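Local structure of 178aa long hypothetical molybdenum cofactor biosynthesis protein B (Sulfolobus tokodaii, 3IWT) at residues F18-I23 against D43-L48; N52-I57 against L164-V169; K71-A76 against V147-G152; D116-V121 against V157-K162. The protein probably binds molybdopterin or a precursor of it and takes part in the biosynthesis of the molybdenum cofactor, although its exact role is not established. All blocks are in the same frame, centred on the assembly; numbering follows the deposited sequence.

Interaction 1 of 4, residues F18-I23 against D43-L48; sequences FYVITI and DIIKQL
The beta-alpha-beta crossover that joins the parallel neighbours 17-23 and 55-62 is packed here, where Val20 of the first strand meets Ile45 and Lys46 of helix 40-51. The CA atoms of Val20 and Lys46 lie 7.6 Å apart, close enough for one layer of side chains between strand and helix. Val20 and Ile45 both direct their CB atoms at the opposing segment, and their branches cross obliquely with the methyls Val20 CG2 and Ile45 CG2 at 3.9 Å. With chi1 -179° the touching Val20 CG2 stands anti to the carbonyl carbon, beside the backbone N, while the touching Ile45 CG2 is anti to its own N. Lys46 adds methylene carbon, its CG lying 4.3 Å from Val20 CG2. Beyond that point its chain runs on extended, and the ammonium end makes a cation-pi contact with Tyr59. On the helix side, Ile45 also packs against Val157 and Leu161 of helix 154-176. No hydrogen bond crosses between the segments, so the attraction is dispersion and the hydrophobic effect: the aliphatic part of Lys46 widens an apolar patch while its charge is accommodated over an aromatic ring.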
loop_
_atom_site.group_PDB
_atom_site.type_symbol
_atom_site.label_atom_id
_atom_site.label_comp_id
_atom_site.label_asym_id
_atom_site.label_seq_id
_atom_site.Cartn_x
_atom_site.Cartn_y
_atom_site.Cartn_z
ATOM N N PHE A 18 -31.403 7.611 2.521
ATOM C CA PHE A 18 -30.154 7.996 3.190
ATOM C C PHE A 18 -30.166 7.503 4.627
ATOM O O PHE A 18 -31.215 7.504 5.279
ATOM C CB PHE A 18 -29.991 9.518 3.190
ATOM C CG PHE A 18 -29.635 10.096 1.851
ATOM C CD1 PHE A 18 -30.579 10.176 0.860
ATOM C CD2 PHE A 18 -28.330 10.532 1.584
ATOM C CE1 PHE A 18 -30.284 10.714 -0.377
ATOM C CE2 PHE A 18 -28.011 11.083 0.335
ATOM C CZ PHE A 18 -28.991 11.144 -0.652
ATOM N N TYR A 19 -28.991 7.088 5.112
ATOM C CA TYR A 19 -28.776 6.784 6.514
ATOM C C TYR A 19 -27.730 7.768 7.048
ATOM O O TYR A 19 -26.663 7.947 6.440
ATOM C CB TYR A 19 -28.263 5.354 6.659
ATOM C CG TYR A 19 -28.326 4.786 8.047
ATOM C CD1 TYR A 19 -29.213 3.757 8.346
ATOM C CD2 TYR A 19 -27.489 5.246 9.048
ATOM C CE1 TYR A 19 -29.251 3.182 9.604
ATOM C CE2 TYR A 19 -27.544 4.719 10.317
ATOM C CZ TYR A 19 -28.424 3.676 10.588
ATOM O OH TYR A 19 -28.449 3.114 11.832
ATOM N N VAL A 20 -28.023 8.382 8.194
ATOM C CA VAL A 20 -27.184 9.469 8.708
ATOM C C VAL A 20 -26.480 9.007 9.985
ATOM O O VAL A 20 -27.129 8.504 10.898
ATOM C CB VAL A 20 -27.991 10.756 8.991
ATOM C CG1 VAL A 20 -27.088 11.888 9.514
ATOM C CG2 VAL A 20 -28.722 11.220 7.729
ATOM N N ILE A 21 -25.171 9.214 10.058
ATOM C CA ILE A 21 -24.404 8.793 11.236
ATOM C C ILE A 21 -23.652 9.975 11.832
ATOM O O ILE A 21 -22.847 10.633 11.153
ATOM C CB ILE A 21 -23.416 7.653 10.910
ATOM C CG1 ILE A 21 -24.129 6.451 10.287
ATOM C CG2 ILE A 21 -22.605 7.226 12.177
ATOM C CD1 ILE A 21 -23.155 5.353 9.800
ATOM N N THR A 22 -23.894 10.261 13.100
ATOM C CA THR A 22 -23.176 11.358 13.756
ATOM C C THR A 22 -22.085 10.752 14.617
ATOM O O THR A 22 -22.358 9.876 15.416
ATOM C CB THR A 22 -24.136 12.255 14.569
ATOM O OG1 THR A 22 -25.009 12.910 13.653
ATOM C CG2 THR A 22 -23.361 13.300 15.400
ATOM N N ILE A 23 -20.846 11.219 14.417
ATOM C CA ILE A 23 -19.689 10.727 15.169
ATOM C C ILE A 23 -19.215 11.855 16.092
ATOM O O ILE A 23 -18.564 12.817 15.656
ATOM C CB ILE A 23 -18.565 10.246 14.226
ATOM C CG1 ILE A 23 -19.118 9.218 13.237
ATOM C CG2 ILE A 23 -17.427 9.673 15.014
ATOM C CD1 ILE A 23 -18.157 8.796 12.130
ATOM N N ASP A 43 -28.829 17.296 11.963
ATOM C CA ASP A 43 -30.102 17.980 11.675
ATOM C C ASP A 43 -30.087 18.679 10.325
ATOM O O ASP A 43 -31.041 18.577 9.570
ATOM C CB ASP A 43 -30.428 18.996 12.778
ATOM C CG ASP A 43 -30.897 18.329 14.071
ATOM O OD1 ASP A 43 -31.003 17.087 14.118
ATOM O OD2 ASP A 43 -31.136 19.049 15.054
ATOM N N ILE A 44 -28.992 19.361 10.017
ATOM C CA ILE A 44 -28.815 20.018 8.714
ATOM C C ILE A 44 -28.860 19.013 7.557
ATOM O O ILE A 44 -29.502 19.265 6.544
ATOM C CB ILE A 44 -27.472 20.842 8.661
ATOM C CG1 ILE A 44 -27.624 22.163 9.404
ATOM C CG2 ILE A 44 -27.039 21.143 7.216
ATOM C CD1 ILE A 44 -26.296 22.888 9.665
ATOM N N ILE A 45 -28.184 17.873 7.722
ATOM C CA ILE A 45 -28.144 16.838 6.698
ATOM C C ILE A 45 -29.559 16.310 6.446
ATOM O O ILE A 45 -30.002 16.255 5.306
ATOM C CB ILE A 45 -27.200 15.687 7.100
ATOM C CG1 ILE A 45 -25.745 16.187 7.142
ATOM C CG2 ILE A 45 -27.356 14.478 6.154
ATOM C CD1 ILE A 45 -24.746 15.165 7.734
ATOM N N LYS A 46 -30.278 15.980 7.510
ATOM C CA LYS A 46 -31.649 15.480 7.384
ATOM C C LYS A 46 -32.575 16.473 6.687
ATOM O O LYS A 46 -33.273 16.113 5.733
ATOM C CB LYS A 46 -32.201 15.131 8.762
ATOM C CG LYS A 46 -31.516 13.951 9.430
ATOM C CD LYS A 46 -31.829 13.920 10.916
ATOM C CE LYS A 46 -31.208 12.693 11.568
ATOM N NZ LYS A 46 -31.545 12.607 13.017
ATOM N N GLN A 47 -32.539 17.718 7.170
ATOM C CA GLN A 47 -33.370 18.832 6.686
ATOM C C GLN A 47 -33.153 19.038 5.171
ATOM O O GLN A 47 -34.118 19.100 4.397
ATOM C CB GLN A 47 -32.930 20.108 7.429
ATOM C CG GLN A 47 -33.993 20.929 8.138
ATOM C CD GLN A 47 -33.540 22.378 8.319
ATOM O OE1 GLN A 47 -32.496 22.640 8.927
ATOM N NE2 GLN A 47 -34.291 23.314 7.753
ATOM N N LEU A 48 -31.874 19.143 4.767
ATOM C CA LEU A 48 -31.524 19.409 3.366
ATOM C C LEU A 48 -31.853 18.230 2.479
ATOM O O LEU A 48 -32.332 18.406 1.360
ATOM C CB LEU A 48 -30.034 19.782 3.192
ATOM C CG LEU A 48 -29.595 21.205 3.572
ATOM C CD1 LEU A 48 -28.072 21.341 3.508
ATOM C CD2 LEU A 48 -30.289 22.237 2.696
#

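Interaction 2 of 4, residues N52-I57 against L164-V169; sequences NGHKII and LILPEV
Leu166 of helix 154-176 packs against Asn52 and His54 at a Schellman motif, the turn that ends helix 40-51 before strand 55-62. Gly53, with positive phi (101°), is its C-prime residue; His54 N bonds back to Leu49 O and Gly53 N to Ile50 O. The tight part belongs to the two methyls of Leu166. CD1 lies over a face of the Asn52 amide, 3.5 Å from Asn52 ND2, and the side chains cross at about a right angle. CD2 sits 4.0 Å from Asn52 CB and also comes to the edge of the imidazole, 4.1 Å from His54 CD2. Asn52 ND2 spends its polarity on Leu48 O, and His54 ND1 pairs with Leu16 N, so both polar groups are held by backbone atoms outside the two segments. Shortening Leu166 to an alanine would probably open a gap beside the turn, leaving the Asn52 amide and the CD2 corner of His54 without their apolar neighbour. The looser side is the surface one, where Asn52 is exposed and a water joins the two segments. This water, in the plane of the imidazole at its edge, lies 2.8 Å from His54 NE2 and donates a hydrogen bond to Leu166 O, also at 2.8 Å.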
loop_
_atom_site.group_PDB
_atom_site.type_symbol
_atom_site.label_atom_id
_atom_site.label_comp_id
_atom_site.label_asym_id
_atom_site.label_seq_id
_atom_site.Cartn_x
_atom_site.Cartn_y
_atom_site.Cartn_z
ATOM N N ASN A 52 -34.953 18.244 -0.386
ATOM C CA ASN A 52 -34.625 17.908 -1.768
ATOM C C ASN A 52 -35.264 16.619 -2.300
ATOM O O ASN A 52 -34.944 16.187 -3.434
ATOM C CB ASN A 52 -33.109 17.891 -1.940
ATOM C CG ASN A 52 -32.537 19.278 -2.082
ATOM O OD1 ASN A 52 -32.331 19.730 -3.201
ATOM N ND2 ASN A 52 -32.319 19.987 -0.958
ATOM N N GLY A 53 -36.190 16.037 -1.511
ATOM C CA GLY A 53 -37.067 14.998 -2.080
ATOM C C GLY A 53 -36.620 13.611 -1.696
ATOM O O GLY A 53 -37.242 12.617 -2.098
ATOM N N HIS A 54 -35.542 13.540 -0.906
ATOM C CA HIS A 54 -35.001 12.262 -0.442
ATOM C C HIS A 54 -35.599 11.849 0.898
ATOM O O HIS A 54 -36.287 12.630 1.560
ATOM C CB HIS A 54 -33.478 12.373 -0.326
ATOM C CG HIS A 54 -32.825 12.764 -1.607
ATOM N ND1 HIS A 54 -32.990 12.043 -2.770
ATOM C CD2 HIS A 54 -32.029 13.814 -1.918
ATOM C CE1 HIS A 54 -32.313 12.623 -3.741
ATOM N NE2 HIS A 54 -31.735 13.712 -3.254
ATOM N N LYS A 55 -35.305 10.623 1.303
ATOM C CA LYS A 55 -35.816 10.041 2.539
ATOM C C LYS A 55 -34.696 9.692 3.512
ATOM O O LYS A 55 -33.584 9.290 3.091
ATOM C CB LYS A 55 -36.601 8.768 2.225
ATOM C CG LYS A 55 -37.732 8.930 1.222
ATOM C CD LYS A 55 -38.767 9.896 1.733
ATOM C CE LYS A 55 -40.067 9.829 0.932
ATOM N NZ LYS A 55 -41.125 10.679 1.583
ATOM N N ILE A 56 -34.964 9.854 4.809
ATOM C CA ILE A 56 -34.019 9.403 5.842
ATOM C C ILE A 56 -34.579 8.114 6.384
ATOM O O ILE A 56 -35.684 8.102 6.946
ATOM C CB ILE A 56 -33.875 10.417 7.013
ATOM C CG1 ILE A 56 -33.529 11.823 6.497
ATOM C CG2 ILE A 56 -32.855 9.896 8.049
ATOM C CD1 ILE A 56 -32.396 11.913 5.483
ATOM N N ILE A 57 -33.877 7.008 6.188
ATOM C CA ILE A 57 -34.402 5.772 6.691
ATOM C C ILE A 57 -33.707 5.250 7.932
ATOM O O ILE A 57 -34.152 4.274 8.498
ATOM C CB ILE A 57 -34.599 4.712 5.590
ATOM C CG1 ILE A 57 -33.293 4.289 4.942
ATOM C CG2 ILE A 57 -35.659 5.232 4.566
ATOM C CD1 ILE A 57 -33.487 2.969 4.192
ATOM N N LEU A 164 -21.724 19.463 -3.572
ATOM C CA LEU A 164 -21.205 18.199 -4.099
ATOM C C LEU A 164 -22.123 16.970 -4.058
ATOM O O LEU A 164 -22.148 16.203 -5.012
ATOM C CB LEU A 164 -19.897 17.852 -3.370
ATOM C CG LEU A 164 -18.796 18.919 -3.453
ATOM C CD1 LEU A 164 -17.533 18.372 -2.802
ATOM C CD2 LEU A 164 -18.510 19.328 -4.880
ATOM N N ILE A 165 -22.867 16.788 -2.972
ATOM C CA ILE A 165 -23.695 15.599 -2.818
ATOM C C ILE A 165 -25.024 15.735 -3.564
ATOM O O ILE A 165 -25.334 14.921 -4.442
ATOM C CB ILE A 165 -23.899 15.240 -1.319
ATOM C CG1 ILE A 165 -22.530 15.019 -0.655
ATOM C CG2 ILE A 165 -24.849 14.054 -1.170
ATOM C CD1 ILE A 165 -22.608 14.663 0.821
ATOM N N LEU A 166 -25.812 16.752 -3.237
ATOM C CA LEU A 166 -27.136 16.899 -3.866
ATOM C C LEU A 166 -27.084 16.910 -5.407
ATOM O O LEU A 166 -27.887 16.236 -6.041
ATOM C CB LEU A 166 -27.895 18.122 -3.307
ATOM C CG LEU A 166 -28.301 18.003 -1.818
ATOM C CD1 LEU A 166 -28.906 19.316 -1.291
ATOM C CD2 LEU A 166 -29.260 16.830 -1.542
ATOM N N PRO A 167 -26.142 17.658 -6.020
ATOM C CA PRO A 167 -26.101 17.723 -7.497
ATOM C C PRO A 167 -25.686 16.461 -8.263
ATOM O O PRO A 167 -26.081 16.304 -9.426
ATOM C CB PRO A 167 -25.077 18.843 -7.763
ATOM C CG PRO A 167 -25.006 19.607 -6.491
ATOM C CD PRO A 167 -25.135 18.564 -5.438
ATOM N N GLU A 168 -24.888 15.591 -7.641
ATOM C CA GLU A 168 -24.307 14.440 -8.335
ATOM C C GLU A 168 -24.677 13.065 -7.813
ATOM O O GLU A 168 -24.398 12.084 -8.486
ATOM C CB GLU A 168 -22.774 14.539 -8.327
ATOM C CG GLU A 168 -22.248 15.746 -9.085
ATOM C CD GLU A 168 -22.667 15.775 -10.547
ATOM O OE1 GLU A 168 -22.852 14.712 -11.171
ATOM O OE2 GLU A 168 -22.788 16.886 -11.073
ATOM N N VAL A 169 -25.250 12.975 -6.618
ATOM C CA VAL A 169 -25.465 11.680 -5.979
ATOM C C VAL A 169 -26.434 10.791 -6.780
ATOM O O VAL A 169 -26.249 9.572 -6.834
ATOM C CB VAL A 169 -25.933 11.825 -4.494
ATOM C CG1 VAL A 169 -27.338 12.371 -4.408
ATOM C CG2 VAL A 169 -25.821 10.483 -3.743
HETATM O O HOH W 1 -30.393 15.561 -4.953
#

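Interaction 3 of 4, residues K71-A76 against V147-G152; sequences KAFTDA and VYLLPG
Phe73 and Val147 have the nearest CA atoms between helix segment 71-76 and strand segment 147-152, and at 9.4 Å that separation is wide enough to need a long side chain to span it. Phe73 supplies it. Its CB points at the strand, and the far end of the ring reaches two residues on the same side of strand 145-150. Val147 comes in at the ring edge, near the ring plane, with its CG1 3.7 Å from Phe73 CE2; that methyl is anti to the backbone N (chi1 177°). Leu149 approaches obliquely. Its CD2 is 3.5 Å from Phe73 CZ and 3.7 Å from Phe73 CE2, so the methyl sits by the bond between these two ring atoms. Tyr148, between them, points away, into the layer on the other side of the sheet, where it touches Ile165 and its OH bonds to Tyr133 OH of a second subunit. The same Phe73 ring also touches Ile85 and Ser87 of the intervening strand 84-88 and Ile21 of strand 17-23, so it bears on three strands of the sheet. On the helix, Lys71 and Asp75 form a salt bridge one turn apart, with NZ 3.2 Å from Asp75 OD2 and the associated hydrogen bonds weak. Next to it, Thr74 OG1 is hydrogen-bonded to Thr74 OG1 of a third subunit. Helix 66-77 is thus amphipathic: an aromatic ring and branched aliphatic methyls pack it on the sheet by van der Waals contact and the hydrophobic effect, with no hydrogen bond across, while polar and charged groups lie along the subunit interface.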
loop_
_atom_site.group_PDB
_atom_site.type_symbol
_atom_site.label_atom_id
_atom_site.label_comp_id
_atom_site.label_asym_id
_atom_site.label_seq_id
_atom_site.Cartn_x
_atom_site.Cartn_y
_atom_site.Cartn_z
ATOM N N LYS A 71 -19.492 -0.700 13.676
ATOM C CA LYS A 71 -20.834 -1.234 13.894
ATOM C C LYS A 71 -21.927 -0.304 13.344
ATOM O O LYS A 71 -22.884 -0.780 12.748
ATOM C CB LYS A 71 -21.106 -1.466 15.370
ATOM C CG LYS A 71 -22.449 -2.117 15.576
ATOM C CD LYS A 71 -22.997 -1.939 16.971
ATOM C CE LYS A 71 -24.492 -2.451 17.071
ATOM N NZ LYS A 71 -24.751 -3.652 16.209
ATOM N N ALA A 72 -21.790 1.005 13.546
ATOM C CA ALA A 72 -22.754 1.980 12.980
ATOM C C ALA A 72 -22.817 1.878 11.447
ATOM O O ALA A 72 -23.882 1.840 10.867
ATOM C CB ALA A 72 -22.411 3.417 13.407
ATOM N N PHE A 73 -21.666 1.771 10.797
ATOM C CA PHE A 73 -21.634 1.628 9.344
ATOM C C PHE A 73 -22.138 0.292 8.818
ATOM O O PHE A 73 -22.871 0.272 7.835
ATOM C CB PHE A 73 -20.234 1.953 8.794
ATOM C CG PHE A 73 -19.986 3.438 8.626
ATOM C CD1 PHE A 73 -19.558 4.210 9.693
ATOM C CD2 PHE A 73 -20.170 4.062 7.396
ATOM C CE1 PHE A 73 -19.333 5.599 9.546
ATOM C CE2 PHE A 73 -19.921 5.439 7.242
ATOM C CZ PHE A 73 -19.503 6.197 8.328
ATOM N N THR A 74 -21.746 -0.810 9.451
ATOM C CA THR A 74 -22.231 -2.137 9.025
ATOM C C THR A 74 -23.734 -2.306 9.242
ATOM O O THR A 74 -24.410 -2.924 8.414
ATOM C CB THR A 74 -21.414 -3.317 9.654
ATOM O OG1 THR A 74 -21.464 -3.265 11.090
ATOM C CG2 THR A 74 -20.001 -3.250 9.175
ATOM N N ASP A 75 -24.252 -1.766 10.342
ATOM C CA ASP A 75 -25.676 -1.740 10.577
ATOM C C ASP A 75 -26.412 -1.038 9.423
ATOM O O ASP A 75 -27.460 -1.507 8.984
ATOM C CB ASP A 75 -26.020 -1.044 11.914
ATOM C CG ASP A 75 -25.822 -1.959 13.150
ATOM O OD1 ASP A 75 -25.494 -3.140 12.999
ATOM O OD2 ASP A 75 -25.978 -1.446 14.284
ATOM N N ALA A 76 -25.859 0.064 8.929
ATOM C CA ALA A 76 -26.486 0.830 7.839
ATOM C C ALA A 76 -26.326 0.110 6.489
ATOM O O ALA A 76 -27.272 0.016 5.692
ATOM C CB ALA A 76 -25.912 2.256 7.786
ATOM N N VAL A 147 -21.000 6.206 0.081
ATOM C CA VAL A 147 -20.717 6.613 1.439
ATOM C C VAL A 147 -19.972 7.942 1.402
ATOM O O VAL A 147 -18.996 8.062 0.665
ATOM C CB VAL A 147 -19.847 5.567 2.180
ATOM C CG1 VAL A 147 -19.498 6.070 3.592
ATOM C CG2 VAL A 147 -20.531 4.147 2.194
ATOM N N TYR A 148 -20.444 8.921 2.182
ATOM C CA TYR A 148 -19.781 10.218 2.309
ATOM C C TYR A 148 -19.389 10.399 3.768
ATOM O O TYR A 148 -20.236 10.309 4.658
ATOM C CB TYR A 148 -20.673 11.371 1.871
ATOM C CG TYR A 148 -21.029 11.423 0.393
ATOM C CD1 TYR A 148 -20.191 12.041 -0.518
ATOM C CD2 TYR A 148 -22.242 10.891 -0.083
ATOM C CE1 TYR A 148 -20.534 12.107 -1.876
ATOM C CE2 TYR A 148 -22.573 10.934 -1.426
ATOM C CZ TYR A 148 -21.736 11.569 -2.322
ATOM O OH TYR A 148 -22.091 11.627 -3.662
ATOM N N LEU A 149 -18.099 10.637 3.997
ATOM C CA LEU A 149 -17.569 10.897 5.317
ATOM C C LEU A 149 -17.271 12.380 5.436
ATOM O O LEU A 149 -16.278 12.877 4.900
ATOM C CB LEU A 149 -16.288 10.081 5.558
ATOM C CG LEU A 149 -16.310 8.582 5.263
ATOM C CD1 LEU A 149 -14.891 7.958 5.508
ATOM C CD2 LEU A 149 -17.424 7.865 6.083
ATOM N N LEU A 150 -18.140 13.097 6.142
ATOM C CA LEU A 150 -18.063 14.550 6.218
ATOM C C LEU A 150 -17.499 15.069 7.542
ATOM O O LEU A 150 -17.568 14.383 8.549
ATOM C CB LEU A 150 -19.444 15.158 5.984
ATOM C CG LEU A 150 -20.181 14.747 4.697
ATOM C CD1 LEU A 150 -21.577 15.509 4.556
ATOM C CD2 LEU A 150 -19.241 14.942 3.434
ATOM N N PRO A 151 -17.012 16.321 7.549
ATOM C CA PRO A 151 -16.574 16.914 8.825
ATOM C C PRO A 151 -17.673 17.143 9.877
ATOM O O PRO A 151 -18.894 17.055 9.581
ATOM C CB PRO A 151 -15.948 18.253 8.411
ATOM C CG PRO A 151 -15.698 18.123 6.902
ATOM C CD PRO A 151 -16.849 17.272 6.426
ATOM N N GLY A 152 -17.239 17.399 11.108
ATOM C CA GLY A 152 -18.168 17.707 12.206
ATOM C C GLY A 152 -18.873 19.053 12.086
ATOM O O GLY A 152 -20.019 19.185 12.484
#

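Interaction 4 of 4, residues D116-V121 against V157-K162; sequences DVFRLV and VKLALK
Phe118 and Ala160 stand where helix segments 116-121 and 157-162 pass closest by CA, 6.8 Å apart, with the axes approaching to 10.4 Å and their N-to-C directions 115° apart. A second CA pair, Val121 with Leu159, lies at 7.9 Å, one turn further along the first helix. The small Ala160 lets the ring in: Phe118 CE1 is 3.6 Å from Ala160 CB and Phe118 CD1 is 4.0 Å from the same methyl. The ring gets there because Phe118 CG stands anti to the backbone N (chi1 -180°), which carries its far end toward the partner helix although CB does not aim at it. Leu159 CD2 lies on the other side of the ring plane from Ala160 CB, 4.3 Å from Phe118 CE1, and also meets Val121 CG2 at 3.9 Å. Both methyls approach the ring obliquely, so its end is wedged between them. No hydrogen bond crosses, and the fit depends on shape. With a serine in place of Phe118 the ring would be lost, which is likely to leave Ala160 CB without its aromatic partner and open a gap between the helices. A glycerol, probably from the crystallisation liquor, is bound about 4 Å from the Phe118 side chain. Phe123 of a second subunit packs on Val121. Within the chain, Phe118 also touches Pro151, just past strand 145-150, while the other flank of helix 154-176 faces helix 40-51 and strand 84-88, with Leu161 on Leu49 and Ile86, and Val157 on Thr88.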
loop_
_atom_site.group_PDB
_atom_site.type_symbol
_atom_site.label_atom_id
_atom_site.label_comp_id
_atom_site.label_asym_id
_atom_site.label_seq_id
_atom_site.Cartn_x
_atom_site.Cartn_y
_atom_site.Cartn_z
ATOM N N ASP A 116 -10.261 16.048 -2.715
ATOM C CA ASP A 116 -9.685 17.309 -3.209
ATOM C C ASP A 116 -10.702 18.338 -3.703
ATOM O O ASP A 116 -10.526 19.554 -3.509
ATOM C CB ASP A 116 -8.550 17.053 -4.240
ATOM C CG ASP A 116 -8.959 16.128 -5.352
ATOM O OD1 ASP A 116 -8.875 14.904 -5.123
ATOM O OD2 ASP A 116 -9.367 16.616 -6.442
ATOM N N VAL A 117 -11.781 17.877 -4.340
ATOM C CA VAL A 117 -12.829 18.797 -4.769
ATOM C C VAL A 117 -13.559 19.423 -3.560
ATOM O O VAL A 117 -13.894 20.608 -3.585
ATOM C CB VAL A 117 -13.798 18.157 -5.765
ATOM C CG1 VAL A 117 -14.912 19.169 -6.145
ATOM C CG2 VAL A 117 -13.040 17.686 -7.005
ATOM N N PHE A 118 -13.749 18.654 -2.491
ATOM C CA PHE A 118 -14.303 19.225 -1.272
ATOM C C PHE A 118 -13.360 20.268 -0.672
ATOM O O PHE A 118 -13.796 21.322 -0.205
ATOM C CB PHE A 118 -14.651 18.170 -0.220
ATOM C CG PHE A 118 -15.230 18.779 1.047
ATOM C CD1 PHE A 118 -16.493 19.367 1.033
ATOM C CD2 PHE A 118 -14.477 18.835 2.225
ATOM C CE1 PHE A 118 -17.013 19.954 2.184
ATOM C CE2 PHE A 118 -15.000 19.423 3.383
ATOM C CZ PHE A 118 -16.256 19.990 3.351
ATOM N N ARG A 119 -12.064 19.982 -0.699
ATOM C CA ARG A 119 -11.084 20.950 -0.208
ATOM C C ARG A 119 -11.047 22.204 -1.103
ATOM O O ARG A 119 -10.863 23.317 -0.600
ATOM C CB ARG A 119 -9.712 20.309 -0.054
ATOM C CG ARG A 119 -9.665 19.363 1.117
ATOM C CD ARG A 119 -8.277 18.795 1.378
ATOM N NE ARG A 119 -7.796 17.823 0.407
ATOM C CZ ARG A 119 -7.777 16.507 0.584
ATOM N NH1 ARG A 119 -8.320 15.955 1.655
ATOM N NH2 ARG A 119 -7.220 15.726 -0.332
ATOM N N LEU A 120 -11.300 22.032 -2.402
ATOM C CA LEU A 120 -11.350 23.167 -3.343
ATOM C C LEU A 120 -12.499 24.147 -2.997
ATOM O O LEU A 120 -12.287 25.353 -2.859
ATOM C CB LEU A 120 -11.462 22.631 -4.795
ATOM C CG LEU A 120 -11.616 23.563 -6.011
ATOM C CD1 LEU A 120 -11.500 22.687 -7.252
ATOM C CD2 LEU A 120 -12.950 24.300 -6.052
ATOM N N VAL A 121 -13.713 23.626 -2.863
ATOM C CA VAL A 121 -14.861 24.457 -2.509
ATOM C C VAL A 121 -14.738 25.028 -1.082
ATOM O O VAL A 121 -15.159 26.161 -0.829
ATOM C CB VAL A 121 -16.199 23.722 -2.740
ATOM C CG1 VAL A 121 -16.310 23.243 -4.207
ATOM C CG2 VAL A 121 -16.342 22.580 -1.800
ATOM N N VAL A 157 -20.661 20.609 6.492
ATOM C CA VAL A 157 -21.660 19.661 6.081
ATOM C C VAL A 157 -22.625 20.291 5.079
ATOM O O VAL A 157 -22.928 19.711 4.033
ATOM C CB VAL A 157 -22.380 19.094 7.329
ATOM C CG1 VAL A 157 -23.615 18.416 6.956
ATOM C CG2 VAL A 157 -21.445 18.138 8.126
ATOM N N LYS A 158 -23.066 21.502 5.385
ATOM C CA LYS A 158 -23.945 22.255 4.492
ATOM C C LYS A 158 -23.266 22.433 3.126
ATOM O O LYS A 158 -23.887 22.213 2.087
ATOM C CB LYS A 158 -24.295 23.589 5.131
ATOM C CG LYS A 158 -25.346 24.393 4.424
ATOM C CD LYS A 158 -25.531 25.762 5.037
ATOM C CE LYS A 158 -26.252 25.730 6.364
ATOM N NZ LYS A 158 -26.862 27.088 6.658
ATOM N N LEU A 159 -21.993 22.819 3.133
ATOM C CA LEU A 159 -21.231 23.014 1.906
ATOM C C LEU A 159 -21.136 21.747 1.074
ATOM O O LEU A 159 -21.315 21.798 -0.134
ATOM C CB LEU A 159 -19.809 23.479 2.245
ATOM C CG LEU A 159 -18.896 23.907 1.077
ATOM C CD1 LEU A 159 -19.456 25.158 0.382
ATOM C CD2 LEU A 159 -17.478 24.144 1.573
ATOM N N ALA A 160 -20.805 20.617 1.716
ATOM C CA ALA A 160 -20.676 19.339 1.041
ATOM C C ALA A 160 -22.001 18.953 0.409
ATOM O O ALA A 160 -22.043 18.572 -0.754
ATOM C CB ALA A 160 -20.207 18.247 2.034
ATOM N N LEU A 161 -23.090 19.075 1.168
ATOM C CA LEU A 161 -24.409 18.730 0.633
ATOM C C LEU A 161 -24.849 19.559 -0.574
ATOM O O LEU A 161 -25.271 19.011 -1.598
ATOM C CB LEU A 161 -25.464 18.829 1.725
ATOM C CG LEU A 161 -25.536 17.650 2.692
ATOM C CD1 LEU A 161 -26.233 18.140 3.970
ATOM C CD2 LEU A 161 -26.285 16.479 2.033
ATOM N N LYS A 162 -24.799 20.878 -0.435
ATOM C CA LYS A 162 -25.266 21.767 -1.478
ATOM C C LYS A 162 -24.407 21.758 -2.738
ATOM O O LYS A 162 -24.937 21.746 -3.850
ATOM C CB LYS A 162 -25.355 23.202 -0.947
ATOM C CG LYS A 162 -26.364 23.385 0.160
ATOM C CD LYS A 162 -26.471 24.861 0.477
ATOM C CE LYS A 162 -27.469 25.176 1.535
ATOM N NZ LYS A 162 -27.543 26.713 1.674
#

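How the interactions relate
Interactions 1, 3 and 4 are buried and apolar; interaction 2 lies at the surface and adds a water bridge to its methyl contacts. Interactions 1 and 3 occupy opposite faces of one sheet: in strand 17-23 Val20 faces helix 40-51, whereas the adjacent Ile21 touches Phe73 of interaction 3. Interaction 2 continues from interaction 1 by way of helix 40-51 and the neighbouring strand 55-62, with the rings of Phe18 and His54 meeting. Interactions 2 and 4 share helix 154-176, joined by the backbone bond from Leu166 N to Leu161 O (2.8 Å). That helix also links interactions 1 and 4, through Leu48 and Leu161. Interaction 4 alone is helix on helix.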